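Local coordinates for protein oxidoreductase, fmn-binding (Shewanella oneidensis, PDB 4AWU) that binds FMN and, as an Old Yellow Enzyme relative, probably uses NADH or NADPH to reduce carbon-carbon double bonds in its substrates, at residues His181-Tyr186 / Arg233-Thr238. The protein carries 1 engineered substitution. Residues are numbered along the deposited sequence; the frame is centred on the assembly and turned at random.
Sequences HAANGY and RLAPLT. With FMN (flavin mononucleotide), chain B; 4CH (4-chlorophenol), chain D.
A182 N donates to R233 O (3.0 Å) at the ends of two parallel strands; a water links the next pair, donating to A182 O and accepting from A235 N. On the water's flavin side the A183 and A235 methyls meet (CB to CB 3.7 Å), and A182 CB lies against L234 CD2. H181 and R233 stand on the same face of the sheet, facing the flavin. With CG anti to the backbone N (chi1 -164°) and an extended chain, R233 reaches the cofactor edge-on: NH1 bonds both FMN O2 (2.8 Å) and FMN O2', and NH2 bonds FMN O3' (2.6 Å). The H181 ring has FMN O2 over one face, while its edge atom NE2 shares a hydrogen bond with the chlorophenol O7 (2.8 Å). A183 N donates to H181 ND1 (3.3 Å), tilted 25° from the ring plane, which is likely to limit the ring's rotation. A phenylalanine in place of H181 would probably leave the phenol oxygen without this partner and A183 N without its acceptor. N184 borders the same oxygen, as does the Y186 ring edge. These C-terminal TIM-barrel strand ends contribute to the flavin and phenol site characteristic of Old Yellow Enzymes.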
# COMPACT_ATOMS: atom_id res chain seq x y z
N HIS A 181 -1.11 -4.80 -1.54
CA HIS A 181 -0.54 -4.52 -0.24
C HIS A 181 -0.11 -5.83 0.42
O HIS A 181 -0.93 -6.53 1.01
CB HIS A 181 -1.54 -3.78 0.65
CG HIS A 181 -0.91 -3.13 1.84
ND1 HIS A 181 0.38 -3.40 2.24
CD2 HIS A 181 -1.38 -2.20 2.70
CE1 HIS A 181 0.67 -2.68 3.30
NE2 HIS A 181 -0.38 -1.94 3.61
N ALA A 182 1.17 -6.15 0.29
CA ALA A 182 1.70 -7.38 0.87
C ALA A 182 2.70 -7.03 1.96
O ALA A 182 3.65 -7.77 2.20
CB ALA A 182 2.36 -8.22 -0.21
N ALA A 183 2.46 -5.92 2.65
CA ALA A 183 3.43 -5.35 3.57
C ALA A 183 2.81 -5.06 4.93
O ALA A 183 1.63 -5.33 5.16
CB ALA A 183 4.02 -4.06 2.98
N ASN A 184 3.63 -4.51 5.82
CA ASN A 184 3.19 -4.02 7.12
C ASN A 184 2.27 -4.97 7.87
O ASN A 184 1.29 -4.54 8.49
CB ASN A 184 2.55 -2.64 6.97
CG ASN A 184 3.53 -1.60 6.45
OD1 ASN A 184 4.74 -1.71 6.65
ND2 ASN A 184 3.01 -0.58 5.80
N GLY A 185 2.60 -6.25 7.82
CA GLY A 185 1.99 -7.24 8.68
C GLY A 185 0.54 -7.54 8.39
O GLY A 185 -0.17 -8.07 9.24
N TYR A 186 0.09 -7.22 7.18
CA TYR A 186 -1.28 -7.50 6.79
C TYR A 186 -1.39 -8.89 6.16
O TYR A 186 -0.44 -9.67 6.22
CB TYR A 186 -1.81 -6.37 5.91
CG TYR A 186 -1.89 -5.07 6.69
CD1 TYR A 186 -2.71 -4.95 7.80
CD2 TYR A 186 -1.12 -3.98 6.33
CE1 TYR A 186 -2.79 -3.78 8.52
CE2 TYR A 186 -1.19 -2.80 7.04
CZ TYR A 186 -2.02 -2.70 8.14
OH TYR A 186 -2.08 -1.53 8.85
N ARG A 233 3.59 -4.23 -3.06
CA ARG A 233 4.37 -3.58 -2.02
C ARG A 233 4.79 -4.57 -0.95
O ARG A 233 3.96 -5.31 -0.42
CB ARG A 233 3.60 -2.43 -1.38
CG ARG A 233 4.52 -1.52 -0.59
CD ARG A 233 3.83 -0.28 -0.09
NE ARG A 233 4.79 0.82 0.02
CZ ARG A 233 4.68 1.85 0.83
NH1 ARG A 233 3.65 1.96 1.66
NH2 ARG A 233 5.62 2.79 0.82
N LEU A 234 6.08 -4.56 -0.63
CA LEU A 234 6.63 -5.40 0.42
C LEU A 234 7.33 -4.53 1.44
O LEU A 234 7.78 -3.43 1.13
CB LEU A 234 7.63 -6.39 -0.18
CG LEU A 234 7.10 -7.32 -1.28
CD1 LEU A 234 8.24 -8.09 -1.92
CD2 LEU A 234 6.07 -8.27 -0.71
N ALA A 235 7.40 -5.01 2.68
CA ALA A 235 8.16 -4.33 3.72
C ALA A 235 9.06 -5.37 4.38
O ALA A 235 8.70 -5.95 5.39
CB ALA A 235 7.23 -3.72 4.75
N PRO A 236 10.23 -5.61 3.78
CA PRO A 236 11.07 -6.74 4.21
C PRO A 236 11.56 -6.65 5.66
O PRO A 236 11.62 -7.69 6.32
CB PRO A 236 12.26 -6.67 3.25
CG PRO A 236 11.78 -5.90 2.08
CD PRO A 236 10.80 -4.91 2.61
N LEU A 237 11.90 -5.45 6.13
CA LEU A 237 12.61 -5.32 7.41
C LEU A 237 11.84 -4.62 8.52
O LEU A 237 12.11 -4.85 9.70
CB LEU A 237 13.95 -4.62 7.19
CG LEU A 237 14.88 -5.31 6.19
CD1 LEU A 237 16.17 -4.53 6.05
CD2 LEU A 237 15.16 -6.74 6.61
N THR A 238 10.90 -3.75 8.18
CA THR A 238 10.07 -3.16 9.21
C THR A 238 9.13 -4.24 9.71
O THR A 238 8.93 -5.26 9.03
CB THR A 238 9.28 -1.93 8.73
OG1 THR A 238 8.44 -2.29 7.63
CG2 THR A 238 10.22 -0.81 8.32
N1 FMN B . 1.64 2.26 3.58
C2 FMN B . 0.84 1.38 2.89
O2 FMN B . 1.37 0.46 2.28
N3 FMN B . -0.54 1.52 2.91
C4 FMN B . -1.13 2.51 3.66
O4 FMN B . -2.33 2.75 3.54
C4A FMN B . -0.32 3.41 4.34
N5 FMN B . -0.88 4.41 5.08
C5A FMN B . -0.08 5.30 5.77
C6 FMN B . -0.68 6.34 6.46
C7 FMN B . 0.11 7.28 7.11
C7M FMN B . -0.57 8.40 7.84
C8 FMN B . 1.50 7.14 7.11
C8M FMN B . 2.36 8.17 7.77
C9 FMN B . 2.09 6.11 6.40
C9A FMN B . 1.30 5.20 5.69
N10 FMN B . 1.87 4.15 5.00
C10 FMN B . 1.07 3.27 4.31
C1' FMN B . 3.36 4.05 4.83
C2' FMN B . 3.78 5.10 3.80
O2' FMN B . 3.24 4.76 2.54
C3' FMN B . 5.30 5.23 3.67
O3' FMN B . 5.82 4.03 3.15
C4' FMN B . 5.93 5.57 5.02
O4' FMN B . 5.27 6.67 5.61
C5' FMN B . 7.42 5.90 4.92
O5' FMN B . 7.64 6.95 4.00
P FMN B . 7.93 8.45 4.51
O1P FMN B . 6.68 8.97 5.17
O2P FMN B . 9.07 8.44 5.51
O3P FMN B . 8.31 9.29 3.32
CL9 4CH D . -1.89 4.10 8.90
C4 4CH D . -1.17 2.84 7.96
C5 4CH D . -1.99 1.98 7.26
C6 4CH D . -1.43 0.98 6.50
C1 4CH D . -0.06 0.83 6.44
O7 4CH D . 0.47 -0.18 5.67
C2 4CH D . 0.77 1.69 7.15
C3 4CH D . 0.21 2.70 7.91
O HOH W 1 6.15 -7.45 3.51